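PDB 2D5M: flavoredoxin from Desulfovibrio vulgaris str. 'Miyazaki F', which binds flavin mononucleotide and probably serves in electron transport, as a member of the flavin reductase-like family of FMN proteins. Local coordinates for residues T14-V19 with D160-A165; I68-R73 with F114-E119; A47-K52 with H131-G136; N29-A34 with T54-S59. All coordinates share one frame; numbering follows the deposited sequence. Where two conformers were deposited one is given.

Contact 1 of 4, residues T14-V19 with D160-A165; sequences TPLFLV and DPVIFA. With FMN (flavin mononucleotide), chain E.
The side chain of Thr14 is turned with OG1 between its backbone N and carbonyl carbon (chi1 77°), while CG of Phe164 stands anti to its own N (chi1 175°), and the two side chains lie next to each other, directed alike. Thr14 OG1 donates to Phe164 O at 2.8 Å, approaching from above the carbonyl plane. The same hydroxyl sits at the rim of the Phe164 ring, 3.3 Å from CD2. A short hydroxyl suits this spot because it can bond to the neighbouring backbone and still lie against the phenyl edge. The firm backbone link is Phe164 N to Thr14 O, 2.9 Å; its antiparallel partner, Thr14 N to Phe164 O, is weak. The flavin methyl C7M lies over the Phe164 ring centre, 3.5 Å above its plane. Leu16 divides its branches, CD1 facing C7M and CD2 packing on Val162 CG1 at 3.6 Å. A water donates to both Leu16 O and Val162 O where the strands part, whereas Pro15 O is buried without a partner. Ile163 meets Ile163 of the second subunit. Strand 162-165 pairs onward with strand 170-180, and strand 14-22 also borders strands 28-41 and 65-70.

Contact 2 of 4, residues I68-R73 with F114-E119; sequences ISIPSR and FPMAIE
Strands 68-70 and 116-119 run antiparallel, their axes 4.6 Å apart at closest and their directions 168° apart, with Ile68 and Ile118 forming a hydrogen-bonded pair. Ile118 N reaches Ile68 O at 2.7 Å and Ile68 N returns the bond to Ile118 O. Farther along, Ile70 N gives a nearly straight bond to Met116 O (2.9 Å, 172° at the hydrogen). Between these lies the non-hydrogen-bonded pair Ser69 and Ala117, whose CA atoms come within 4.3 Å; small side chains suit the place, as Tyr110 packs on both. Ser69 OG bonds to Val111 N.

The face bearing Ile68, Ile70, Met116 and Ile118 is apolar. Ile70 and Met116 lie alongside each other, with CD1 of the isoleucine 4.1 Å from SD, and Ile68 CG2 approaches Ile118 CD1. This pairing belongs to the curled antiparallel sheet of the flavin reductase-like fold, the FMN-binding split barrel. Phe17 and Ile46 of neighbouring strands join the same apolar layer, and Tyr12 of the second subunit packs on Ile70 and Met116.

Past Ile70 the regular ladder gives way to prolines. Pro71 CA sits over one face of the Phe114 ring in a CH-pi contact, 3.8 Å from the centroid. The phenyl is carried there by chi1 of -70°, which sets CG anti to the carbonyl carbon. Pro115 CD presses on Ile70 O at 3.3 Å, a buried oxygen for which the model holds no hydrogen-bond partner.

Contact 3 of 4, residues A47-K52 with H131-G136; sequences AVSLRK and HTQFIG. With ZN (zinc ion), chain D; FMN (flavin mononucleotide), chain E.
Val48 O is gripped from the facing strand by Phe134 N at 2.9 Å and, more weakly, by a CA-H contact from Gln133 CA. Val48 N completes the hydrogen-bonded antiparallel pair by donating to Phe134 O, nearly along the C=O axis. On one side of this ladder Ala47 CB meets Ile135 CD1 at 3.4 Å, tighter than usual for two carbons; a methyl side chain suits so narrow a place. On the other side, Leu50 CD1 reaches the edge of the Phe134 ring, 3.8 Å from Phe134 CD1, the side chains crossing at about a right angle. Chi1 of -67° in Phe134 puts CG anti to its carbonyl carbon, taking the ring out toward Leu50. Where the strands separate, each enters a site. His131 ND1 binds the zinc ion at 2.1 Å, together with a water and with Cys39 and Cys40 of the second subunit. Ser49 O receives the flavin N3-H at 2.9 Å, and Arg51 N donates to flavin O2. Arg51 NH2 serves both N1, at 3.0 Å, and O3', its guanidinium meeting N1 edge-on. With a positive group at N1 and a donor at O2, negative charge on a reduced flavin would probably be stabilised.

Contact 4 of 4, residues N29-A34 with T54-S59; sequences NIMAAA and TYTYRS. With FMN (flavin mononucleotide), chain E.
The Tyr55 ring takes the Asn29 amide at its edge, ND2 lying near the ring plane 4.2 Å from CD2. On the isoalloxazine, in one of two conformers, Met31 CE lies over the pyrimidine ring, with Ala33 CB on the same side over the O4 carbonyl at its rim. Small, flexible side chains suit a wall against a flat cofactor. Ala34 N donates to FMN N5 at 3.1 Å from the Ala33 side of the flavin plane.

The segments meet chiefly around the phosphate. Asn29 ND2 gives an almost straight bond to O3P (175° at the hydrogen), its CG, anti to the backbone N (chi1 -163°), carrying the amide there. Beside it, Thr56 grips O2P twice, through OG1 at 2.7 Å and through its backbone N, while Tyr55 N donates to O1P. In the same conformer Met31 CG, between the backbone N and carbonyl carbon (chi1 58°), crosses Thr56 obliquely, 3.2 Å from Thr56 OG1.

Phosphate binding at a helix N-terminus is the motif: the first turn of helix 55-63 offers unused N-H groups, and its dipole would probably favour the anion. Thr54, the N-cap, has a hydroxyl short enough for OG1 to accept from Tyr57 N at 3.3 Å and bond to Arg51 O; that of Thr56 reaches the phosphate while CG2 lies against Met31 CG.

Strand 28-41 also holds the ribityl chain, whose O2' donates to Ala32 O at 2.7 Å.

In the fold
All four contacts lie in the flavin reductase-like domain and draw on one curled antiparallel sheet. Contact 1 closes the longest loop and encloses the others; contact 2 is nested within contact 3, while contacts 3 and 4 interleave along the chain. Strand 14-22 is flanked by 65-70 and 28-41, so contact 1 touches contacts 2 and 4, centres about 9 and 15 Å away, and reaches contact 3 through Val19. Contacts 3 and 4, whose centres are about 10 Å apart, meet through Leu50 and Met31. Contacts 1, 3 and 4 hold chiefly the dimethyl end, the pyrimidine side, and the phosphate with part of the ribityl chain and N5. Contacts 1 and 3 lie both at the flavin and at the subunit interface, which contact 2 also reaches.

Contact 1 of 4, residues T14-V19 with D160-A165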
# COMPACT_ATOMS: atom_id res chain seq x y z
N THR A 14 -1.78 0.83 4.95
CA THR A 14 -2.51 1.03 3.69
C THR A 14 -2.52 2.53 3.41
O THR A 14 -2.46 3.34 4.37
CB THR A 14 -3.93 0.42 3.65
OG1 THR A 14 -4.85 1.23 4.38
CG2 THR A 14 -3.91 -1.00 4.20
N PRO A 15 -2.55 2.92 2.15
CA PRO A 15 -2.49 4.35 1.82
C PRO A 15 -3.85 4.99 1.91
O PRO A 15 -4.92 4.37 2.04
CB PRO A 15 -1.97 4.31 0.39
CG PRO A 15 -2.56 3.07 -0.18
CD PRO A 15 -2.55 2.08 0.94
N LEU A 16 -3.82 6.32 1.78
CA LEU A 16 -5.03 7.12 1.65
C LEU A 16 -4.82 8.03 0.46
O LEU A 16 -4.38 9.18 0.57
CB LEU A 16 -5.35 7.93 2.95
CG LEU A 16 -6.66 8.75 2.91
CD1 LEU A 16 -7.84 7.83 2.76
CD2 LEU A 16 -6.77 9.63 4.14
N PHE A 17 -5.06 7.49 -0.73
CA PHE A 17 -4.92 8.22 -1.97
C PHE A 17 -6.21 8.94 -2.32
O PHE A 17 -7.26 8.34 -2.33
CB PHE A 17 -4.60 7.23 -3.09
CG PHE A 17 -3.22 6.56 -2.99
CD1 PHE A 17 -3.01 5.37 -3.69
CD2 PHE A 17 -2.15 7.07 -2.25
CE1 PHE A 17 -1.81 4.71 -3.73
CE2 PHE A 17 -0.91 6.39 -2.30
CZ PHE A 17 -0.72 5.24 -3.04
N LEU A 18 -6.12 10.21 -2.72
CA LEU A 18 -7.27 10.87 -3.29
C LEU A 18 -7.15 10.82 -4.82
O LEU A 18 -6.26 11.44 -5.43
CB LEU A 18 -7.49 12.29 -2.84
CG LEU A 18 -8.02 12.37 -1.39
CD1 LEU A 18 -6.93 11.98 -0.41
CD2 LEU A 18 -8.64 13.74 -1.15
N VAL A 19 -8.02 10.04 -5.45
CA VAL A 19 -8.02 9.81 -6.89
C VAL A 19 -8.82 10.90 -7.54
O VAL A 19 -10.02 11.06 -7.25
CB VAL A 19 -8.61 8.43 -7.20
CG1 VAL A 19 -8.64 8.22 -8.70
CG2 VAL A 19 -7.79 7.30 -6.55
N ASP A 160 4.28 14.38 5.17
CA ASP A 160 3.41 14.05 6.27
C ASP A 160 2.13 13.34 5.81
O ASP A 160 1.01 13.72 6.18
CB ASP A 160 3.07 15.33 7.05
CG ASP A 160 2.39 15.06 8.35
OD1 ASP A 160 1.45 15.83 8.72
OD2 ASP A 160 2.80 14.10 9.05
N PRO A 161 2.28 12.26 5.06
CA PRO A 161 1.12 11.57 4.49
C PRO A 161 0.30 10.79 5.52
O PRO A 161 0.79 10.40 6.58
CB PRO A 161 1.78 10.57 3.52
CG PRO A 161 3.08 10.22 4.19
CD PRO A 161 3.54 11.52 4.80
N VAL A 162 -0.96 10.57 5.20
CA VAL A 162 -1.85 9.82 6.07
C VAL A 162 -1.80 8.34 5.74
O VAL A 162 -1.79 7.93 4.57
CB VAL A 162 -3.28 10.35 5.94
CG1 VAL A 162 -4.30 9.60 6.76
CG2 VAL A 162 -3.40 11.83 6.27
N ILE A 163 -1.84 7.53 6.77
CA ILE A 163 -1.94 6.11 6.73
C ILE A 163 -3.35 5.67 7.15
O ILE A 163 -3.86 6.17 8.15
CB ILE A 163 -0.92 5.38 7.69
CG1 ILE A 163 0.52 5.76 7.29
CG2 ILE A 163 -1.06 3.93 7.79
CD1 ILE A 163 1.41 5.51 8.48
N PHE A 164 -3.97 4.72 6.45
CA PHE A 164 -5.23 4.15 6.83
C PHE A 164 -5.06 2.79 7.50
O PHE A 164 -4.31 1.94 7.00
CB PHE A 164 -6.17 4.05 5.63
CG PHE A 164 -7.50 3.37 5.84
CD1 PHE A 164 -8.40 3.89 6.80
CD2 PHE A 164 -7.87 2.26 5.16
CE1 PHE A 164 -9.63 3.33 6.98
CE2 PHE A 164 -9.12 1.72 5.29
CZ PHE A 164 -10.01 2.23 6.22
N ALA A 165 -5.70 2.64 8.66
CA ALA A 165 -5.79 1.37 9.38
C ALA A 165 -7.16 0.77 9.09
O ALA A 165 -8.17 1.26 9.64
CB ALA A 165 -5.59 1.60 10.87
N1 FMN E . -13.75 2.97 -2.66
C2 FMN E . -13.20 2.21 -3.66
O2 FMN E . -13.87 1.89 -4.65
N3 FMN E . -11.88 1.78 -3.53
C4 FMN E . -11.07 2.02 -2.45
O4 FMN E . -9.90 1.59 -2.42
C4A FMN E . -11.65 2.77 -1.38
N5 FMN E . -10.93 2.99 -0.26
C5A FMN E . -11.49 3.85 0.65
C6 FMN E . -10.75 4.13 1.83
C7 FMN E . -11.19 5.02 2.80
C7M FMN E . -10.41 5.27 4.08
C8 FMN E . -12.44 5.69 2.56
C8M FMN E . -12.91 6.74 3.57
C9 FMN E . -13.21 5.37 1.46
C9A FMN E . -12.76 4.48 0.50
N10 FMN E . -13.52 4.09 -0.63
C10 FMN E . -12.96 3.29 -1.60
C1' FMN E . -14.89 4.62 -0.82
C2' FMN E . -14.96 5.77 -1.83
O2' FMN E . -13.96 6.77 -1.58
C3' FMN E . -16.34 6.42 -1.73
O3' FMN E . -17.29 5.46 -2.23
C4' FMN E . -16.47 7.74 -2.48
O4' FMN E . -17.68 8.37 -1.98
C5' FMN E . -16.56 7.60 -3.96
O5' FMN E . -16.70 8.94 -4.53
P FMN E . -17.19 9.15 -6.05
O1P FMN E . -18.57 8.50 -6.20
O2P FMN E . -16.21 8.54 -7.01
O3P FMN E . -17.25 10.67 -6.11
O HOH W 1 -2.33 9.81 2.55

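Contact 2 of 4, residues I68-R73 with F114-E119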
# COMPACT_ATOMS: atom_id res chain seq x y z
N ILE A 68 -3.40 11.00 -8.37
CA ILE A 68 -3.39 10.65 -6.97
C ILE A 68 -2.78 11.81 -6.22
O ILE A 68 -1.64 12.17 -6.46
CB ILE A 68 -2.66 9.32 -6.73
CG1 ILE A 68 -3.51 8.16 -7.27
CG2 ILE A 68 -2.32 9.16 -5.22
CD1 ILE A 68 -2.79 6.84 -7.34
N SER A 69 -3.55 12.36 -5.30
CA SER A 69 -3.05 13.40 -4.42
C SER A 69 -2.94 12.82 -3.02
O SER A 69 -3.85 12.12 -2.55
CB SER A 69 -3.98 14.61 -4.43
OG SER A 69 -4.14 15.17 -5.70
N ILE A 70 -1.82 13.10 -2.35
CA ILE A 70 -1.53 12.49 -1.04
C ILE A 70 -1.76 13.56 0.03
O ILE A 70 -1.07 14.56 0.03
CB ILE A 70 -0.13 11.92 -1.03
CG1 ILE A 70 -0.03 10.80 -2.08
CG2 ILE A 70 0.27 11.43 0.34
CD1 ILE A 70 1.13 9.95 -2.20
N PRO A 71 -2.76 13.36 0.90
CA PRO A 71 -3.05 14.40 1.91
C PRO A 71 -1.96 14.37 3.00
O PRO A 71 -1.46 13.31 3.39
CB PRO A 71 -4.37 13.98 2.51
CG PRO A 71 -4.38 12.50 2.32
CD PRO A 71 -3.65 12.21 1.00
N SER A 72 -1.69 15.51 3.57
CA SER A 72 -0.98 15.70 4.82
C SER A 72 -2.01 15.67 5.94
O SER A 72 -3.23 15.68 5.72
CB SER A 72 -0.20 16.98 4.87
OG SER A 72 -1.07 18.05 4.68
N ARG A 73 -1.52 15.61 7.18
CA ARG A 73 -2.46 15.42 8.28
C ARG A 73 -3.45 16.57 8.38
O ARG A 73 -4.56 16.33 8.86
CB ARG A 73 -1.69 15.26 9.60
CG ARG A 73 -1.23 16.56 10.24
CD ARG A 73 -0.52 16.29 11.55
NE ARG A 73 0.68 15.53 11.37
CZ ARG A 73 1.36 14.87 12.32
NH1 ARG A 73 0.93 14.88 13.57
NH2 ARG A 73 2.47 14.23 11.95
N PHE A 114 -2.48 19.83 -1.43
CA PHE A 114 -1.77 18.68 -0.87
C PHE A 114 -0.29 18.74 -1.25
O PHE A 114 0.08 19.33 -2.24
CB PHE A 114 -2.39 17.38 -1.34
CG PHE A 114 -3.76 17.07 -0.77
CD1 PHE A 114 -4.51 17.94 0.01
CD2 PHE A 114 -4.31 15.82 -1.03
CE1 PHE A 114 -5.78 17.62 0.46
CE2 PHE A 114 -5.57 15.50 -0.59
CZ PHE A 114 -6.32 16.38 0.14
N PRO A 115 0.55 18.10 -0.44
CA PRO A 115 1.98 18.24 -0.64
C PRO A 115 2.54 17.49 -1.82
O PRO A 115 3.66 17.76 -2.32
CB PRO A 115 2.54 17.69 0.67
CG PRO A 115 1.51 16.69 1.17
CD PRO A 115 0.25 17.43 0.83
N MET A 116 1.83 16.49 -2.28
CA MET A 116 2.33 15.57 -3.30
C MET A 116 1.16 15.14 -4.21
O MET A 116 0.08 14.80 -3.73
CB MET A 116 2.94 14.36 -2.65
CG MET A 116 3.49 13.29 -3.55
SD MET A 116 4.48 12.23 -2.46
CE MET A 116 5.04 11.12 -3.69
N ALA A 117 1.42 15.12 -5.51
CA ALA A 117 0.43 14.74 -6.49
C ALA A 117 1.15 13.91 -7.60
O ALA A 117 2.27 14.19 -7.96
CB ALA A 117 -0.26 15.94 -7.08
N ILE A 118 0.44 12.92 -8.08
CA ILE A 118 0.92 12.01 -9.10
C ILE A 118 -0.05 12.05 -10.27
O ILE A 118 -1.27 11.96 -10.06
CB ILE A 118 1.01 10.56 -8.51
CG1 ILE A 118 1.78 10.52 -7.22
CG2 ILE A 118 1.58 9.64 -9.58
CD1 ILE A 118 1.73 9.18 -6.51
N GLU A 119 0.45 12.21 -11.48
CA GLU A 119 -0.34 12.22 -12.69
C GLU A 119 -0.25 10.87 -13.39
O GLU A 119 0.88 10.42 -13.66
CB GLU A 119 0.15 13.33 -13.65
CG GLU A 119 0.05 14.72 -13.06
CD GLU A 119 0.10 15.82 -14.10
OE1 GLU A 119 -0.38 15.54 -15.25
OE2 GLU A 119 0.53 16.93 -13.74

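Contact 3 of 4, residues A47-K52 with H131-G136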
# COMPACT_ATOMS: atom_id res chain seq x y z
N ALA A 47 -1.69 0.65 -9.13
CA ALA A 47 -2.97 -0.05 -9.24
C ALA A 47 -3.91 0.48 -8.18
O ALA A 47 -3.55 0.65 -7.02
CB ALA A 47 -2.73 -1.55 -9.07
N VAL A 48 -5.17 0.70 -8.59
CA VAL A 48 -6.22 1.17 -7.68
C VAL A 48 -7.47 0.34 -7.95
O VAL A 48 -7.90 0.22 -9.09
CB VAL A 48 -6.50 2.65 -7.86
CG1 VAL A 48 -7.32 3.05 -6.63
CG2 VAL A 48 -5.28 3.54 -8.01
N SER A 49 -8.03 -0.23 -6.92
CA SER A 49 -9.27 -1.00 -7.03
C SER A 49 -10.44 -0.10 -6.76
O SER A 49 -10.66 0.21 -5.60
CB SER A 49 -9.23 -2.15 -6.03
OG SER A 49 -8.22 -3.05 -6.34
N LEU A 50 -11.17 0.32 -7.78
CA LEU A 50 -12.30 1.23 -7.67
C LEU A 50 -13.57 0.52 -8.08
O LEU A 50 -13.64 -0.08 -9.15
CB LEU A 50 -12.09 2.46 -8.57
CG LEU A 50 -10.81 3.27 -8.36
CD1 LEU A 50 -10.75 4.54 -9.17
CD2 LEU A 50 -10.63 3.58 -6.85
N ARG A 51 -14.57 0.61 -7.24
CA ARG A 51 -15.84 -0.02 -7.49
C ARG A 51 -16.61 0.68 -8.59
O ARG A 51 -16.59 1.89 -8.76
CB ARG A 51 -16.70 -0.02 -6.20
CG ARG A 51 -16.17 -0.94 -5.14
CD ARG A 51 -16.83 -0.80 -3.74
NE ARG A 51 -16.47 0.55 -3.34
CZ ARG A 51 -17.24 1.64 -3.39
NH1 ARG A 51 -18.53 1.60 -3.65
NH2 ARG A 51 -16.66 2.79 -3.11
N LYS A 52 -17.41 -0.17 -9.31
CA LYS A 52 -18.22 0.35 -10.42
C LYS A 52 -19.22 1.38 -10.01
O LYS A 52 -19.65 2.23 -10.81
CB LYS A 52 -18.85 -0.85 -11.12
CG LYS A 52 -17.93 -1.82 -11.82
CD LYS A 52 -18.64 -2.93 -12.54
CE LYS A 52 -17.69 -3.56 -13.54
NZ LYS A 52 -18.05 -4.97 -13.94
N HIS A 131 -12.44 -9.49 -9.23
CA HIS A 131 -11.34 -8.53 -8.98
C HIS A 131 -11.35 -7.47 -10.07
O HIS A 131 -11.35 -7.85 -11.23
CB HIS A 131 -10.18 -9.41 -8.83
CG HIS A 131 -8.89 -8.71 -8.98
ND1 HIS A 131 -8.19 -8.45 -7.85
CD2 HIS A 131 -8.18 -8.31 -10.05
CE1 HIS A 131 -7.04 -7.87 -8.23
NE2 HIS A 131 -7.04 -7.76 -9.55
N THR A 132 -11.33 -6.18 -9.69
CA THR A 132 -11.34 -5.02 -10.59
C THR A 132 -10.27 -4.00 -10.25
O THR A 132 -10.21 -3.54 -9.10
CB THR A 132 -12.81 -4.46 -10.43
OG1 THR A 132 -13.74 -5.51 -10.82
CG2 THR A 132 -12.99 -3.25 -11.24
N GLN A 133 -9.43 -3.62 -11.18
CA GLN A 133 -8.37 -2.69 -10.88
C GLN A 133 -8.07 -1.86 -12.10
O GLN A 133 -7.99 -2.35 -13.22
CB GLN A 133 -7.01 -3.28 -10.40
CG GLN A 133 -6.96 -4.21 -9.23
CD GLN A 133 -5.58 -4.90 -9.45
OE1 GLN A 133 -4.63 -4.60 -8.76
NE2 GLN A 133 -5.63 -5.70 -10.52
N PHE A 134 -7.85 -0.59 -11.86
CA PHE A 134 -7.28 0.30 -12.87
C PHE A 134 -5.77 0.41 -12.65
O PHE A 134 -5.35 0.60 -11.51
CB PHE A 134 -7.89 1.72 -12.79
CG PHE A 134 -9.32 1.83 -13.15
CD1 PHE A 134 -10.24 2.26 -12.21
CD2 PHE A 134 -9.80 1.59 -14.43
CE1 PHE A 134 -11.55 2.43 -12.56
CE2 PHE A 134 -11.14 1.76 -14.72
CZ PHE A 134 -12.04 2.16 -13.80
N ILE A 135 -5.01 0.28 -13.71
CA ILE A 135 -3.55 0.42 -13.65
C ILE A 135 -3.21 1.70 -14.35
O ILE A 135 -3.49 1.88 -15.57
CB ILE A 135 -2.85 -0.76 -14.32
CG1 ILE A 135 -3.37 -2.12 -13.85
CG2 ILE A 135 -1.35 -0.61 -14.13
CD1 ILE A 135 -3.23 -2.32 -12.39
N GLY A 136 -2.62 2.64 -13.62
CA GLY A 136 -2.16 3.89 -14.18
C GLY A 136 -0.66 3.92 -14.29
O GLY A 136 0.05 3.54 -13.37
ZN ZN D . -8.62 -8.52 -5.83
N1 FMN E . -13.75 2.97 -2.66
C2 FMN E . -13.20 2.21 -3.66
O2 FMN E . -13.87 1.89 -4.65
N3 FMN E . -11.88 1.78 -3.53
C4 FMN E . -11.07 2.02 -2.45
O4 FMN E . -9.90 1.59 -2.42
C4A FMN E . -11.65 2.77 -1.38
N5 FMN E . -10.93 2.99 -0.26
C5A FMN E . -11.49 3.85 0.65
C6 FMN E . -10.75 4.13 1.83
C7 FMN E . -11.19 5.02 2.80
C7M FMN E . -10.41 5.27 4.08
C8 FMN E . -12.44 5.69 2.56
C8M FMN E . -12.91 6.74 3.57
C9 FMN E . -13.21 5.37 1.46
C9A FMN E . -12.76 4.48 0.50
N10 FMN E . -13.52 4.09 -0.63
C10 FMN E . -12.96 3.29 -1.60
C1' FMN E . -14.89 4.62 -0.82
C2' FMN E . -14.96 5.77 -1.83
O2' FMN E . -13.96 6.77 -1.58
C3' FMN E . -16.34 6.42 -1.73
O3' FMN E . -17.29 5.46 -2.23
C4' FMN E . -16.47 7.74 -2.48
O4' FMN E . -17.68 8.37 -1.98
C5' FMN E . -16.56 7.60 -3.96
O5' FMN E . -16.70 8.94 -4.53
P FMN E . -17.19 9.15 -6.05
O1P FMN E . -18.57 8.50 -6.20
O2P FMN E . -16.21 8.54 -7.01
O3P FMN E . -17.25 10.67 -6.11
O HOH W 2 -9.19 -10.66 -5.51

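Contact 4 of 4, residues N29-A34 with T54-S59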
# COMPACT_ATOMS: atom_id res chain seq x y z
N ASN A 29 -13.33 15.99 -9.56
CA ASN A 29 -13.72 15.12 -8.45
C ASN A 29 -12.48 14.51 -7.80
O ASN A 29 -11.42 14.44 -8.40
CB ASN A 29 -14.61 14.00 -8.96
CG ASN A 29 -15.40 13.30 -7.85
OD1 ASN A 29 -15.68 13.89 -6.80
ND2 ASN A 29 -15.78 12.05 -8.12
N ILE A 30 -12.68 14.09 -6.55
CA ILE A 30 -11.73 13.31 -5.81
C ILE A 30 -12.51 12.29 -5.00
O ILE A 30 -13.59 12.61 -4.47
CB ILE A 30 -10.87 14.15 -4.83
CG1 ILE A 30 -11.66 15.31 -4.19
CG2 ILE A 30 -9.59 14.61 -5.51
CD1 ILE A 30 -10.96 16.07 -3.07
N MET A 31 -11.95 11.08 -4.88
CA MET A 31 -12.45 10.04 -3.99
C MET A 31 -11.29 9.46 -3.23
O MET A 31 -10.14 9.56 -3.66
CB MET A 31 -13.26 8.96 -4.71
CG MET A 31 -12.50 8.25 -5.81
SD MET A 31 -11.41 6.94 -5.24
CE MET A 31 -12.55 5.61 -4.86
N ALA A 32 -11.55 8.84 -2.08
CA ALA A 32 -10.51 8.18 -1.31
C ALA A 32 -10.36 6.71 -1.71
O ALA A 32 -11.38 5.99 -1.86
CB ALA A 32 -10.86 8.24 0.17
N ALA A 33 -9.14 6.26 -1.84
CA ALA A 33 -8.82 4.87 -2.17
C ALA A 33 -7.67 4.39 -1.27
O ALA A 33 -6.60 4.98 -1.28
CB ALA A 33 -8.45 4.68 -3.61
N ALA A 34 -7.91 3.29 -0.57
CA ALA A 34 -6.87 2.59 0.17
C ALA A 34 -6.51 1.24 -0.42
O ALA A 34 -5.46 0.68 -0.06
CB ALA A 34 -7.28 2.40 1.63
N THR A 54 -18.77 3.84 -8.01
CA THR A 54 -18.23 5.16 -7.78
C THR A 54 -18.35 6.03 -9.05
O THR A 54 -18.24 5.53 -10.18
CB THR A 54 -16.78 5.13 -7.33
OG1 THR A 54 -15.95 4.62 -8.34
CG2 THR A 54 -16.58 4.33 -6.08
N TYR A 55 -18.58 7.31 -8.84
CA TYR A 55 -18.64 8.23 -10.00
C TYR A 55 -17.27 8.27 -10.68
O TYR A 55 -17.14 8.38 -11.91
CB TYR A 55 -19.13 9.58 -9.52
CG TYR A 55 -19.54 10.54 -10.61
CD1 TYR A 55 -20.59 10.20 -11.45
CD2 TYR A 55 -18.93 11.76 -10.82
CE1 TYR A 55 -21.04 11.02 -12.46
CE2 TYR A 55 -19.36 12.63 -11.82
CZ TYR A 55 -20.40 12.26 -12.66
OH TYR A 55 -20.88 13.05 -13.67
N THR A 56 -16.21 8.21 -9.88
CA THR A 56 -14.85 8.21 -10.38
C THR A 56 -14.57 7.10 -11.37
O THR A 56 -13.88 7.30 -12.36
CB THR A 56 -13.88 8.11 -9.18
OG1 THR A 56 -14.05 9.28 -8.38
CG2 THR A 56 -12.45 8.03 -9.59
N TYR A 57 -15.08 5.93 -11.21
CA TYR A 57 -14.97 4.79 -12.07
C TYR A 57 -15.38 5.22 -13.48
O TYR A 57 -14.69 4.95 -14.46
CB TYR A 57 -15.78 3.59 -11.54
CG TYR A 57 -15.72 2.35 -12.40
CD1 TYR A 57 -15.01 1.25 -12.01
CD2 TYR A 57 -16.42 2.19 -13.59
CE1 TYR A 57 -14.95 0.09 -12.76
CE2 TYR A 57 -16.37 1.09 -14.35
CZ TYR A 57 -15.62 0.02 -13.93
OH TYR A 57 -15.59 -1.14 -14.71
N ARG A 58 -16.58 5.79 -13.55
CA ARG A 58 -17.11 6.22 -14.84
C ARG A 58 -16.14 7.21 -15.46
O ARG A 58 -15.78 7.09 -16.64
CB ARG A 58 -18.48 6.83 -14.67
CG ARG A 58 -19.04 7.40 -16.00
CD ARG A 58 -20.44 7.95 -15.80
NE ARG A 58 -20.90 8.54 -17.05
CZ ARG A 58 -22.17 8.94 -17.23
NH1 ARG A 58 -23.02 8.81 -16.22
NH2 ARG A 58 -22.54 9.47 -18.40
N SER A 59 -15.70 8.19 -14.71
CA SER A 59 -14.82 9.22 -15.29
C SER A 59 -13.51 8.63 -15.79
O SER A 59 -13.02 9.04 -16.85
CB SER A 59 -14.55 10.32 -14.25
OG SER A 59 -15.77 10.98 -13.97
N1 FMN E . -13.75 2.97 -2.66
C2 FMN E . -13.20 2.21 -3.66
O2 FMN E . -13.87 1.89 -4.65
N3 FMN E . -11.88 1.78 -3.53
C4 FMN E . -11.07 2.02 -2.45
O4 FMN E . -9.90 1.59 -2.42
C4A FMN E . -11.65 2.77 -1.38
N5 FMN E . -10.93 2.99 -0.26
C5A FMN E . -11.49 3.85 0.65
C6 FMN E . -10.75 4.13 1.83
C7 FMN E . -11.19 5.02 2.80
C7M FMN E . -10.41 5.27 4.08
C8 FMN E . -12.44 5.69 2.56
C8M FMN E . -12.91 6.74 3.57
C9 FMN E . -13.21 5.37 1.46
C9A FMN E . -12.76 4.48 0.50
N10 FMN E . -13.52 4.09 -0.63
C10 FMN E . -12.96 3.29 -1.60
C1' FMN E . -14.89 4.62 -0.82
C2' FMN E . -14.96 5.77 -1.83
O2' FMN E . -13.96 6.77 -1.58
C3' FMN E . -16.34 6.42 -1.73
O3' FMN E . -17.29 5.46 -2.23
C4' FMN E . -16.47 7.74 -2.48
O4' FMN E . -17.68 8.37 -1.98
C5' FMN E . -16.56 7.60 -3.96
O5' FMN E . -16.70 8.94 -4.53
P FMN E . -17.19 9.15 -6.05
O1P FMN E . -18.57 8.50 -6.20
O2P FMN E . -16.21 8.54 -7.01
O3P FMN E . -17.25 10.67 -6.11